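Side-chain contacts in beta-phosphoglucomutase (Clostridium difficile, PDB 4GIB), which probably interconverts beta-D-glucose 1-phosphate and beta-D-glucose 6-phosphate as a magnesium-dependent phosphomutase of the HAD superfamily: residues F31-V36 with I145-H150; S123-V128 with L151-K156; E65-I70 with L76-E81; L224-T229 with F234-E239. All blocks are in the same frame, centred on the assembly; numbering follows the deposited sequence. Where two conformers were deposited one is given.

Contact 1 of 4, residues F31-V36 with I145-H150; sequences FDLDGV and INVLNH. With NA (sodium ion), chain D; PO4 (phosphate ion), chain E.
Leu33 carries this contact for 31-36, reaching Val147 and Leu148 of helix 144-151 from the middle of the DxD signature, the first conserved motif of the HAD superfamily, at the end of inner strand 28-31 of the Rossmann-like sheet. Phe31 closes that strand. Its ring goes into the core against Leu124 and Leu125 of helix 121-130, and Val36 CG1 lies in the ring plane at one edge. Next comes Asp32, the predicted nucleophile. Asp32 OD2 binds the sodium ion at 2.2 Å, probably where magnesium would sit, and is 2.8 Å from O1 of a phosphate ion that probably came from the crystallisation liquor. The other oxygen, OD1, takes a weak, bent bond from Leu33 N. Leu33 then turns to the helix: with CG anti to the backbone N (chi1 -180°), its two methyls fork over different partners. Leu33 CD1 is 3.8 Å from Leu148 CD2, the two side chains running past one another in opposite senses, while Leu33 CD2 meets Val147 CB at 4.0 Å, at a slant. The root of the same side chain belongs to the anion site, since Leu33 CB is 3.3 Å from phosphate O3. Leu33 therefore joins the apolar packing against the helix to the active site. Asp34, the predicted proton donor/acceptor, gives the sodium its carbonyl O at 2.5 Å; Glu194, Asp195 and a water complete the metal site. Asp34 N points straight at the phosphate, donating to O3 at 3.1 Å with an N-H...O angle of 176°.

Contact 2 of 4, residues S123-V128 with L151-K156; sequences SLLIDV and LGISDK
Ile153 meets Leu125 in an unusual pose: its CG1 is wedged between the backbone N and the carbonyl carbon (chi1 61°). From there the chain runs out extended and sets Ile153 CD1 3.8 Å from Leu125 CD1. The side chains stand roughly perpendicular and touch methyl to methyl, and both residues are buried. Leu125 CD1 also looks toward Lys156 CB, though more loosely at 4.5 Å. Nearer the surface Ile126 joins in. Its CB points away from the loop, but the chain bends back, and Ile126 CD1 comes to 3.8 Å from Lys156 CE in one of the two conformers of the lysine. That lysine chain is itself bent at chi2 and chi4, and its aliphatic part does the touching. Because Lys156 was deposited in two conformers, this touch is doubtful.

The loop gets its shape from a Schellman motif that ends helix 144-151. Gly152, with positive phi, is the C-prime residue; Ile153 N turns back to Leu148 O and Gly152 N to Asn149 O. The chain thus leaves the helix so that Ile153 faces helix 121-130, and a short 3-10 turn, 154-156, follows on the way to strand 159-160. Helix 121-130 in turn lies on the sheet, where Leu125 also packs on Ile135 of strand 134-137, while Leu124 touches helix 234-247.

Contact 3 of 4, residues E65-I70 with L76-E81; sequences ESLKGI and LDRILE
The predicted substrate-binding loop of the helical cap is held to helix 72-82 here, with Arg78 meeting Ser66 by the edge of its guanidinium and Ile70 by one face. Arg78 NH1 donates to Ser66 O at 3.2 Å, with an N-H...O angle of 150°. The carbonyl oxygen lies close to the guanidinium plane, but seen from the carbonyl the donor is tilted 25° out of plane. The arginine chain is extended from CG to NE, which carries the flat group out to the loop. Ile70 stands roughly perpendicular to it: Ile70 CG2 sits over the centre of one guanidinium face, 4.2 Å above the plane, and Ile70 CD1 is 3.3 Å from Arg78 NH1. Arg78 NE makes a salt bridge with Glu74, one turn earlier in the same helix, which helps fix how the group is turned.

The loop itself folds as a type II beta turn from Leu67 to Ile70, with Gly69 at positive phi. Leu67 runs antiparallel alongside the arginine stem, its CD2 3.8 Å from Arg78 CB, and Leu67 CD1 meets Ile79 CG1 at 3.7 Å, the leucine lying across the isoleucine. Ile79 continues the apolar layer onto Trp48 and Ala52 of helix 41-53. The CB of Lys68 points away from helix 72-82, and its NZ makes salt bridges with Asp34 and Asp195 of the catalytic core.

Contact 4 of 4, residues L224-T229 with F234-E239; sequences LVVDST and FEYIQE
Tyr236 OH and Val225 O share one water, which donates to the carbonyl oxygen at 2.6 Å and lies 2.9 Å from the phenol oxygen. This water links the tip of a helix side chain to the backbone of strand 224-226; the direct contacts are van der Waals packing of methyls on the tyrosine. The tyrosine gets there because its CG stands anti to the backbone N (chi1 177°), which throws the ring off the helix toward the strand. Two residues of the strand receive it, Leu224 and Val226, both of whose CB atoms point to the helix, whereas that of Val225 points away. Leu224 uses both its methyls: Leu224 CD1 is 3.7 Å from Tyr236 OH, and Leu224 CD2 is 3.9 Å from Tyr236 CE2. It approaches the ring at a slant. Val226 takes up the same ring carbon, with Val226 CG1 3.8 Å from Tyr236 CE2, its side chain directed oppositely to the tyrosine as it passes. CE2 is thus shared by the two strand residues. Tyr236 is on the exposed flank of the protein, while Val226 is buried and also packs on Val213 of the next strand. Through backbone bonds with Ser210 and Gly212, 224-226 is joined to strand 209-213 as the outermost strand on that side. The arrangement is that of a Rossmann-like alpha/beta sheet in the HAD core, with the C-terminal helix 234-247 packed against its last strand.

How the contacts relate
From the N terminus, strand 28-31 leads into 31-36, which opens contact 1; that loop closes more than a hundred residues later at 145-150, tying the catalytic strand end to helix 144-151. Contact 3 falls wholly within this span: it closes a short local loop in the cap, meeting contact 1 at the cap-core boundary. Contact 2 crosses contact 1, since 123-128 precedes 145-150 while 151-156 continues directly from it, joining helix 121-130 to the end of helix 144-151. Contact 4 comes last, closing a short loop between the last strand and the C-terminal helix. It touches contact 2 where Phe234 meets helix 121-130, and contact 1 through Thr229 and Val36. Contact 3 lies far from contacts 2 and 4.

Contact 1 of 4, residues F31-V36 with I145-H150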
loop_
_atom_site.group_PDB
_atom_site.type_symbol
_atom_site.label_atom_id
_atom_site.label_comp_id
_atom_site.label_asym_id
_atom_site.label_seq_id
_atom_site.Cartn_x
_atom_site.Cartn_y
_atom_site.Cartn_z
ATOM N N PHE A 31 5.385 -3.781 -4.451
ATOM C CA PHE A 31 4.629 -4.013 -3.231
ATOM C C PHE A 31 3.901 -2.794 -2.695
ATOM O O PHE A 31 4.292 -1.660 -2.969
ATOM C CB PHE A 31 5.592 -4.474 -2.130
ATOM C CG PHE A 31 6.315 -5.763 -2.440
ATOM C CD1 PHE A 31 7.464 -5.761 -3.214
ATOM C CD2 PHE A 31 5.878 -6.964 -1.910
ATOM C CE1 PHE A 31 8.141 -6.948 -3.484
ATOM C CE2 PHE A 31 6.554 -8.141 -2.168
ATOM C CZ PHE A 31 7.687 -8.129 -2.967
ATOM N N ASP A 32 2.816 -3.035 -1.955
ATOM C CA ASP A 32 2.178 -1.964 -1.203
ATOM C C ASP A 32 2.831 -2.122 0.160
ATOM O O ASP A 32 3.379 -3.190 0.465
ATOM C CB ASP A 32 0.660 -2.083 -1.070
ATOM C CG ASP A 32 0.060 -0.911 -0.252
ATOM O OD1 ASP A 32 0.729 0.156 -0.189
ATOM O OD2 ASP A 32 -1.046 -1.052 0.345
ATOM N N LEU A 33 2.773 -1.091 0.986
ATOM C CA LEU A 33 3.402 -1.165 2.295
ATOM C C LEU A 33 2.475 -1.842 3.325
ATOM O O LEU A 33 2.700 -2.994 3.714
ATOM C CB LEU A 33 3.835 0.237 2.744
ATOM C CG LEU A 33 4.531 0.353 4.105
ATOM C CD1 LEU A 33 5.865 -0.392 4.115
ATOM C CD2 LEU A 33 4.718 1.820 4.455
ATOM N N ASP A 34 1.433 -1.127 3.752
ATOM C CA ASP A 34 0.465 -1.645 4.743
ATOM C C ASP A 34 -0.168 -2.995 4.366
ATOM O O ASP A 34 -0.717 -3.147 3.291
ATOM C CB ASP A 34 -0.650 -0.615 4.921
ATOM C CG ASP A 34 -1.679 -1.027 5.955
ATOM O OD1 ASP A 34 -1.357 -1.832 6.878
ATOM O OD2 ASP A 34 -2.830 -0.529 5.833
ATOM N N GLY A 35 -0.074 -3.975 5.261
ATOM C CA GLY A 35 -0.690 -5.289 5.044
ATOM C C GLY A 35 0.042 -6.239 4.107
ATOM O O GLY A 35 -0.449 -7.339 3.823
ATOM N N VAL A 36 1.204 -5.820 3.611
ATOM C CA VAL A 36 2.023 -6.690 2.761
ATOM C C VAL A 36 3.431 -6.717 3.338
ATOM O O VAL A 36 3.933 -7.782 3.673
ATOM C CB VAL A 36 2.009 -6.257 1.281
ATOM C CG1 VAL A 36 2.733 -7.307 0.411
ATOM C CG2 VAL A 36 0.569 -6.080 0.790
ATOM N N ILE A 145 9.064 5.709 3.547
ATOM C CA ILE A 145 10.523 5.659 3.698
ATOM C C ILE A 145 10.884 5.465 5.184
ATOM O O ILE A 145 11.628 4.545 5.540
ATOM C CB ILE A 145 11.202 6.929 3.105
ATOM C CG1 ILE A 145 10.986 6.985 1.583
ATOM C CG2 ILE A 145 12.738 6.950 3.398
ATOM C CD1 ILE A 145 11.707 8.132 0.889
ATOM N N ASN A 146 10.320 6.307 6.042
ATOM C CA ASN A 146 10.540 6.191 7.482
ATOM C C ASN A 146 10.231 4.758 7.965
ATOM O O ASN A 146 10.992 4.169 8.729
ATOM C CB ASN A 146 9.677 7.226 8.238
ATOM C CG ASN A 146 10.030 7.326 9.736
ATOM O OD1 ASN A 146 11.149 7.017 10.143
ATOM N ND2 ASN A 146 9.074 7.780 10.546
ATOM N N VAL A 147 9.135 4.182 7.489
ATOM C CA VAL A 147 8.753 2.838 7.920
ATOM C C VAL A 147 9.743 1.759 7.452
ATOM O O VAL A 147 10.140 0.902 8.242
ATOM C CB VAL A 147 7.339 2.478 7.456
ATOM C CG1 VAL A 147 7.003 1.033 7.854
ATOM C CG2 VAL A 147 6.330 3.453 8.033
ATOM N N LEU A 148 10.133 1.791 6.180
ATOM C CA LEU A 148 11.119 0.823 5.664
ATOM C C LEU A 148 12.453 0.892 6.405
ATOM O O LEU A 148 13.119 -0.138 6.577
ATOM C CB LEU A 148 11.388 1.023 4.175
ATOM C CG LEU A 148 10.218 0.805 3.229
ATOM C CD1 LEU A 148 10.685 1.034 1.808
ATOM C CD2 LEU A 148 9.621 -0.569 3.410
ATOM N N ASN A 149 12.865 2.091 6.808
ATOM C CA ASN A 149 14.124 2.236 7.549
ATOM C C ASN A 149 14.040 1.611 8.951
ATOM O O ASN A 149 14.997 1.014 9.411
ATOM C CB ASN A 149 14.603 3.690 7.571
ATOM C CG ASN A 149 15.307 4.090 6.252
ATOM O OD1 ASN A 149 14.767 4.857 5.460
ATOM N ND2 ASN A 149 16.497 3.524 6.007
ATOM N N HIS A 150 12.887 1.743 9.602
ATOM C CA HIS A 150 12.627 1.089 10.904
ATOM C C HIS A 150 12.565 -0.444 10.788
ATOM O O HIS A 150 12.976 -1.167 11.703
ATOM C CB HIS A 150 11.317 1.600 11.489
ATOM C CG HIS A 150 11.443 2.922 12.160
ATOM N ND1 HIS A 150 11.295 4.116 11.491
ATOM C CD2 HIS A 150 11.740 3.241 13.443
ATOM C CE1 HIS A 150 11.450 5.115 12.346
ATOM N NE2 HIS A 150 11.735 4.610 13.532
HETATM NA NA NA D . -2.238 -2.543 1.440
HETATM P P PO4 E . -0.384 2.239 2.090
HETATM O O1 PO4 E . -1.392 1.114 2.031
HETATM O O2 PO4 E . -0.905 3.359 2.961
HETATM O O3 PO4 E . 0.901 1.739 2.676
HETATM O O4 PO4 E . -0.166 2.738 0.685
HETATM O O HOH W 1 -3.366 -0.819 2.094
#

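Contact 2 of 4, residues S123-V128 with L151-K156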
loop_
_atom_site.group_PDB
_atom_site.type_symbol
_atom_site.label_atom_id
_atom_site.label_comp_id
_atom_site.label_asym_id
_atom_site.label_seq_id
_atom_site.Cartn_x
_atom_site.Cartn_y
_atom_site.Cartn_z
ATOM N N SER A 123 12.085 -13.293 3.055
ATOM C CA SER A 123 12.499 -14.420 2.207
ATOM C C SER A 123 12.106 -14.149 0.760
ATOM O O SER A 123 12.872 -14.427 -0.163
ATOM C CB SER A 123 11.884 -15.720 2.710
ATOM O OG SER A 123 12.105 -16.766 1.793
ATOM N N LEU A 124 10.919 -13.590 0.556
ATOM C CA LEU A 124 10.485 -13.244 -0.797
ATOM C C LEU A 124 11.415 -12.179 -1.354
ATOM O O LEU A 124 11.943 -12.326 -2.453
ATOM C CB LEU A 124 9.041 -12.727 -0.830
ATOM C CG LEU A 124 8.487 -12.469 -2.242
ATOM C CD1 LEU A 124 8.477 -13.773 -3.063
ATOM C CD2 LEU A 124 7.107 -11.867 -2.203
ATOM N N LEU A 125 11.622 -11.111 -0.599
ATOM C CA LEU A 125 12.493 -10.013 -1.056
ATOM C C LEU A 125 13.853 -10.544 -1.521
ATOM O O LEU A 125 14.336 -10.157 -2.575
ATOM C CB LEU A 125 12.651 -8.944 0.027
ATOM C CG LEU A 125 11.394 -8.129 0.374
ATOM C CD1 LEU A 125 11.659 -7.227 1.569
ATOM C CD2 LEU A 125 10.881 -7.307 -0.821
ATOM N N ILE A 126 14.453 -11.449 -0.750
ATOM C CA ILE A 126 15.725 -12.063 -1.140
ATOM C C ILE A 126 15.632 -12.820 -2.475
ATOM O O ILE A 126 16.404 -12.546 -3.398
ATOM C CB ILE A 126 16.217 -13.052 -0.074
ATOM C CG1 ILE A 126 16.540 -12.304 1.227
ATOM C CG2 ILE A 126 17.416 -13.814 -0.581
ATOM C CD1 ILE A 126 17.424 -11.147 1.036
ATOM N N ASP A 127 14.695 -13.767 -2.571
ATOM C CA ASP A 127 14.514 -14.551 -3.802
ATOM C C ASP A 127 14.236 -13.702 -5.052
ATOM O O ASP A 127 14.694 -14.041 -6.137
ATOM C CB ASP A 127 13.398 -15.598 -3.635
ATOM C CG ASP A 127 13.782 -16.720 -2.682
ATOM O OD1 ASP A 127 14.994 -16.927 -2.440
ATOM O OD2 ASP A 127 12.870 -17.408 -2.181
ATOM N N VAL A 128 13.468 -12.629 -4.921
ATOM C CA VAL A 128 13.208 -11.771 -6.071
ATOM C C VAL A 128 14.537 -11.232 -6.578
ATOM O O VAL A 128 14.837 -11.300 -7.772
ATOM C CB VAL A 128 12.271 -10.602 -5.721
ATOM C CG1 VAL A 128 12.217 -9.582 -6.852
ATOM C CG2 VAL A 128 10.881 -11.123 -5.398
ATOM N N LEU A 151 12.014 -0.925 9.670
ATOM C CA LEU A 151 11.969 -2.346 9.395
ATOM C C LEU A 151 13.385 -2.826 9.077
ATOM O O LEU A 151 13.721 -3.985 9.311
ATOM C CB LEU A 151 11.077 -2.636 8.207
ATOM C CG LEU A 151 9.593 -2.338 8.341
ATOM C CD1 LEU A 151 8.948 -2.409 6.968
ATOM C CD2 LEU A 151 8.943 -3.298 9.346
ATOM N N GLY A 152 14.202 -1.919 8.547
ATOM C CA GLY A 152 15.608 -2.208 8.198
ATOM C C GLY A 152 15.822 -2.750 6.789
ATOM O O GLY A 152 16.899 -3.243 6.477
ATOM N N ILE A 153 14.810 -2.624 5.936
ATOM C CA ILE A 153 14.873 -3.160 4.568
ATOM C C ILE A 153 14.786 -2.130 3.441
ATOM O O ILE A 153 14.479 -2.502 2.316
ATOM C CB ILE A 153 13.748 -4.206 4.314
ATOM C CG1 ILE A 153 12.362 -3.579 4.489
ATOM C CG2 ILE A 153 13.930 -5.404 5.212
ATOM C CD1 ILE A 153 11.202 -4.531 4.217
ATOM N N SER A 154 15.079 -0.859 3.710
ATOM C CA SER A 154 14.965 0.159 2.661
ATOM C C SER A 154 15.928 -0.108 1.489
ATOM O O SER A 154 15.637 0.251 0.340
ATOM C CB SER A 154 15.171 1.561 3.233
ATOM O OG SER A 154 16.438 1.661 3.848
ATOM N N ASP A 155 17.056 -0.743 1.803
ATOM C CA ASP A 155 18.086 -1.084 0.828
ATOM C C ASP A 155 17.631 -2.141 -0.184
ATOM O O ASP A 155 18.214 -2.265 -1.257
ATOM C CB ASP A 155 19.341 -1.588 1.554
ATOM C CG ASP A 155 19.065 -2.795 2.443
ATOM O OD1 ASP A 155 18.068 -2.776 3.198
ATOM O OD2 ASP A 155 19.863 -3.759 2.403
ATOM N N LYS A 156 16.602 -2.907 0.163
ATOM C CA LYS A 156 16.078 -3.932 -0.733
ATOM C C LYS A 156 15.243 -3.342 -1.884
ATOM O O LYS A 156 15.016 -4.013 -2.885
ATOM C CB LYS A 156 15.212 -4.926 0.050
ATOM C CG LYS A 156 15.944 -5.725 1.138
ATOM C CD LYS A 156 17.021 -6.621 0.545
ATOM C CE LYS A 156 17.747 -7.432 1.616
ATOM N NZ LYS A 156 18.451 -6.568 2.610
#

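Contact 3 of 4, residues E65-I70 with L76-E81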
loop_
_atom_site.group_PDB
_atom_site.type_symbol
_atom_site.label_atom_id
_atom_site.label_comp_id
_atom_site.label_asym_id
_atom_site.label_seq_id
_atom_site.Cartn_x
_atom_site.Cartn_y
_atom_site.Cartn_z
ATOM N N GLU A 65 -11.864 1.061 7.085
ATOM C CA GLU A 65 -11.471 0.142 6.046
ATOM C C GLU A 65 -11.571 0.795 4.646
ATOM O O GLU A 65 -11.192 0.169 3.667
ATOM C CB GLU A 65 -12.294 -1.144 6.139
ATOM C CG GLU A 65 -11.495 -2.421 5.865
ATOM C CD GLU A 65 -10.481 -2.737 6.980
ATOM O OE1 GLU A 65 -9.884 -1.796 7.553
ATOM O OE2 GLU A 65 -10.275 -3.936 7.274
ATOM N N SER A 66 -12.072 2.047 4.582
ATOM C CA SER A 66 -12.148 2.866 3.340
ATOM C C SER A 66 -11.174 4.072 3.414
ATOM O O SER A 66 -11.257 5.025 2.624
ATOM C CB SER A 66 -13.537 3.430 3.138
ATOM O OG SER A 66 -13.701 4.607 3.916
ATOM N N LEU A 67 -10.320 4.068 4.422
ATOM C CA LEU A 67 -9.281 5.068 4.559
ATOM C C LEU A 67 -7.957 4.351 4.321
ATOM O O LEU A 67 -6.934 4.976 4.077
ATOM C CB LEU A 67 -9.279 5.685 5.952
ATOM C CG LEU A 67 -10.525 6.427 6.396
ATOM C CD1 LEU A 67 -10.353 6.831 7.849
ATOM C CD2 LEU A 67 -10.778 7.624 5.504
ATOM N N LYS A 68 -8.016 3.026 4.387
ATOM C CA LYS A 68 -6.870 2.155 4.207
ATOM C C LYS A 68 -6.227 2.342 2.846
ATOM O O LYS A 68 -6.898 2.268 1.812
ATOM C CB LYS A 68 -7.311 0.703 4.376
ATOM C CG LYS A 68 -6.190 -0.300 4.375
ATOM C CD LYS A 68 -6.730 -1.712 4.524
ATOM C CE LYS A 68 -5.625 -2.741 4.335
ATOM N NZ LYS A 68 -4.529 -2.605 5.338
ATOM N N GLY A 69 -4.919 2.589 2.852
ATOM C CA GLY A 69 -4.171 2.789 1.621
ATOM C C GLY A 69 -4.489 4.095 0.911
ATOM O O GLY A 69 -4.176 4.247 -0.260
ATOM N N ILE A 70 -5.108 5.036 1.618
ATOM C CA ILE A 70 -5.468 6.338 1.046
ATOM C C ILE A 70 -4.498 7.415 1.577
ATOM O O ILE A 70 -4.113 7.379 2.739
ATOM C CB ILE A 70 -6.948 6.723 1.386
ATOM C CG1 ILE A 70 -7.937 5.647 0.916
ATOM C CG2 ILE A 70 -7.334 8.021 0.747
ATOM C CD1 ILE A 70 -7.976 5.428 -0.629
ATOM N N LEU A 76 -8.379 12.519 5.182
ATOM C CA LEU A 76 -9.011 13.508 6.037
ATOM C C LEU A 76 -10.360 13.958 5.455
ATOM O O LEU A 76 -11.332 14.068 6.193
ATOM C CB LEU A 76 -8.073 14.717 6.309
ATOM C CG LEU A 76 -8.659 15.869 7.150
ATOM C CD1 LEU A 76 -9.162 15.365 8.499
ATOM C CD2 LEU A 76 -7.659 17.012 7.352
ATOM N N ASP A 77 -10.413 14.222 4.147
ATOM C CA ASP A 77 -11.662 14.635 3.466
ATOM C C ASP A 77 -12.753 13.573 3.579
ATOM O O ASP A 77 -13.931 13.904 3.758
ATOM C CB ASP A 77 -11.430 14.971 1.970
ATOM C CG ASP A 77 -11.012 16.418 1.735
ATOM O OD1 ASP A 77 -10.941 17.216 2.699
ATOM O OD2 ASP A 77 -10.779 16.778 0.565
ATOM N N ARG A 78 -12.378 12.306 3.456
ATOM C CA ARG A 78 -13.342 11.230 3.616
ATOM C C ARG A 78 -13.867 11.161 5.065
ATOM O O ARG A 78 -15.035 10.880 5.293
ATOM C CB ARG A 78 -12.748 9.889 3.185
ATOM C CG ARG A 78 -12.462 9.832 1.710
ATOM C CD ARG A 78 -11.966 8.483 1.270
ATOM N NE ARG A 78 -11.541 8.538 -0.119
ATOM C CZ ARG A 78 -11.158 7.488 -0.836
ATOM N NH1 ARG A 78 -11.145 6.270 -0.298
ATOM N NH2 ARG A 78 -10.786 7.660 -2.101
ATOM N N ILE A 79 -13.011 11.427 6.042
ATOM C CA ILE A 79 -13.468 11.428 7.425
ATOM C C ILE A 79 -14.478 12.561 7.616
ATOM O O ILE A 79 -15.550 12.354 8.173
ATOM C CB ILE A 79 -12.310 11.587 8.425
ATOM C CG1 ILE A 79 -11.366 10.380 8.333
ATOM C CG2 ILE A 79 -12.852 11.694 9.842
ATOM C CD1 ILE A 79 -10.111 10.526 9.179
ATOM N N LEU A 80 -14.142 13.749 7.127
ATOM C CA LEU A 80 -15.043 14.898 7.259
ATOM C C LEU A 80 -16.351 14.661 6.515
ATOM O O LEU A 80 -17.408 15.018 7.001
ATOM C CB LEU A 80 -14.350 16.163 6.800
ATOM C CG LEU A 80 -13.099 16.454 7.611
ATOM C CD1 LEU A 80 -12.379 17.652 7.040
ATOM C CD2 LEU A 80 -13.404 16.637 9.107
ATOM N N GLU A 81 -16.250 14.062 5.332
ATOM C CA GLU A 81 -17.401 13.659 4.531
ATOM C C GLU A 81 -18.371 12.850 5.363
ATOM O O GLU A 81 -19.579 13.081 5.344
ATOM C CB GLU A 81 -16.938 12.723 3.417
ATOM C CG GLU A 81 -18.050 11.759 2.959
ATOM C CD GLU A 81 -17.548 10.325 2.813
ATOM O OE1 GLU A 81 -18.380 9.423 2.540
ATOM O OE2 GLU A 81 -16.334 10.089 3.026
#

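Contact 4 of 4, residues L224-T229 with F234-E239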
loop_
_atom_site.group_PDB
_atom_site.type_symbol
_atom_site.label_atom_id
_atom_site.label_comp_id
_atom_site.label_asym_id
_atom_site.label_seq_id
_atom_site.Cartn_x
_atom_site.Cartn_y
_atom_site.Cartn_z
ATOM N N LEU A 224 -4.438 -13.547 -8.633
ATOM C CA LEU A 224 -4.072 -14.576 -7.681
ATOM C C LEU A 224 -4.333 -14.068 -6.256
ATOM O O LEU A 224 -4.034 -12.911 -5.906
ATOM C CB LEU A 224 -2.600 -14.969 -7.832
ATOM C CG LEU A 224 -2.071 -15.937 -6.763
ATOM C CD1 LEU A 224 -2.806 -17.296 -6.836
ATOM C CD2 LEU A 224 -0.550 -16.122 -6.894
ATOM N N VAL A 225 -4.904 -14.940 -5.438
ATOM C CA VAL A 225 -5.189 -14.599 -4.064
ATOM C C VAL A 225 -4.596 -15.640 -3.150
ATOM O O VAL A 225 -4.803 -16.841 -3.357
ATOM C CB VAL A 225 -6.709 -14.521 -3.814
ATOM C CG1 VAL A 225 -6.997 -14.364 -2.340
ATOM C CG2 VAL A 225 -7.322 -13.362 -4.624
ATOM N N VAL A 226 -3.826 -15.191 -2.163
ATOM C CA VAL A 226 -3.309 -16.108 -1.155
ATOM C C VAL A 226 -3.834 -15.649 0.205
ATOM O O VAL A 226 -4.217 -14.486 0.364
ATOM C CB VAL A 226 -1.763 -16.242 -1.165
ATOM C CG1 VAL A 226 -1.302 -16.865 -2.461
ATOM C CG2 VAL A 226 -1.077 -14.903 -0.936
ATOM N N ASP A 227 -3.849 -16.580 1.163
ATOM C CA ASP A 227 -4.370 -16.357 2.510
ATOM C C ASP A 227 -3.589 -15.352 3.338
ATOM O O ASP A 227 -4.186 -14.501 3.991
ATOM C CB ASP A 227 -4.394 -17.689 3.294
ATOM C CG ASP A 227 -5.387 -18.687 2.726
ATOM O OD1 ASP A 227 -6.235 -18.277 1.911
ATOM O OD2 ASP A 227 -5.335 -19.884 3.103
ATOM N N SER A 228 -2.264 -15.489 3.336
ATOM C CA SER A 228 -1.400 -14.638 4.120
ATOM C C SER A 228 -0.036 -14.495 3.458
ATOM O O SER A 228 0.278 -15.217 2.494
ATOM C CB SER A 228 -1.222 -15.211 5.528
ATOM O OG SER A 228 -0.505 -16.424 5.501
ATOM N N THR A 229 0.770 -13.572 3.997
ATOM C CA THR A 229 2.100 -13.280 3.460
ATOM C C THR A 229 3.008 -14.521 3.438
ATOM O O THR A 229 3.929 -14.600 2.624
ATOM C CB THR A 229 2.773 -12.098 4.214
ATOM O OG1 THR A 229 2.868 -12.402 5.612
ATOM C CG2 THR A 229 1.955 -10.796 4.036
ATOM N N PHE A 234 8.107 -17.497 -3.915
ATOM C CA PHE A 234 8.545 -17.073 -5.228
ATOM C C PHE A 234 8.223 -18.031 -6.378
ATOM O O PHE A 234 7.761 -17.590 -7.423
ATOM C CB PHE A 234 10.037 -16.728 -5.243
ATOM C CG PHE A 234 10.493 -16.250 -6.576
ATOM C CD1 PHE A 234 10.329 -14.921 -6.935
ATOM C CD2 PHE A 234 11.007 -17.138 -7.503
ATOM C CE1 PHE A 234 10.707 -14.474 -8.185
ATOM C CE2 PHE A 234 11.393 -16.707 -8.763
ATOM C CZ PHE A 234 11.237 -15.361 -9.103
ATOM N N GLU A 235 8.473 -19.323 -6.197
ATOM C CA GLU A 235 8.206 -20.296 -7.255
ATOM C C GLU A 235 6.713 -20.428 -7.528
ATOM O O GLU A 235 6.314 -20.601 -8.676
ATOM C CB GLU A 235 8.851 -21.657 -6.933
ATOM C CG GLU A 235 10.376 -21.567 -6.910
ATOM C CD GLU A 235 11.067 -22.864 -6.556
ATOM O OE1 GLU A 235 10.508 -23.956 -6.816
ATOM O OE2 GLU A 235 12.198 -22.784 -6.030
ATOM N N TYR A 236 5.899 -20.343 -6.476
ATOM C CA TYR A 236 4.444 -20.404 -6.624
ATOM C C TYR A 236 3.935 -19.164 -7.359
ATOM O O TYR A 236 3.103 -19.256 -8.261
ATOM C CB TYR A 236 3.769 -20.527 -5.259
ATOM C CG TYR A 236 2.258 -20.521 -5.313
ATOM C CD1 TYR A 236 1.562 -21.639 -5.751
ATOM C CD2 TYR A 236 1.523 -19.405 -4.902
ATOM C CE1 TYR A 236 0.174 -21.655 -5.803
ATOM C CE2 TYR A 236 0.124 -19.410 -4.949
ATOM C CZ TYR A 236 -0.540 -20.548 -5.404
ATOM O OH TYR A 236 -1.914 -20.602 -5.457
ATOM N N ILE A 237 4.428 -18.000 -6.969
ATOM C CA ILE A 237 4.044 -16.769 -7.649
ATOM C C ILE A 237 4.462 -16.856 -9.129
ATOM O O ILE A 237 3.691 -16.512 -10.018
ATOM C CB ILE A 237 4.682 -15.502 -6.971
ATOM C CG1 ILE A 237 4.088 -15.291 -5.569
ATOM C CG2 ILE A 237 4.429 -14.263 -7.809
ATOM C CD1 ILE A 237 4.727 -14.159 -4.759
ATOM N N GLN A 238 5.664 -17.354 -9.400
ATOM C CA GLN A 238 6.124 -17.421 -10.785
ATOM C C GLN A 238 5.297 -18.389 -11.628
ATOM O O GLN A 238 4.904 -18.056 -12.745
ATOM C CB GLN A 238 7.613 -17.758 -10.879
ATOM C CG GLN A 238 8.134 -17.573 -12.301
ATOM C CD GLN A 238 9.629 -17.536 -12.386
ATOM O OE1 GLN A 238 10.318 -18.411 -11.868
ATOM N NE2 GLN A 238 10.148 -16.519 -13.052
ATOM N N GLU A 239 5.030 -19.582 -11.103
ATOM C CA GLU A 239 4.222 -20.547 -11.836
ATOM C C GLU A 239 2.857 -19.909 -12.189
ATOM O O GLU A 239 2.400 -20.000 -13.333
ATOM C CB GLU A 239 4.069 -21.841 -11.029
ATOM C CG GLU A 239 3.219 -22.955 -11.669
ATOM C CD GLU A 239 3.786 -23.513 -12.989
ATOM O OE1 GLU A 239 4.063 -22.721 -13.924
ATOM O OE2 GLU A 239 3.906 -24.763 -13.104
HETATM O O HOH W 2 -4.179 -19.302 -4.096
#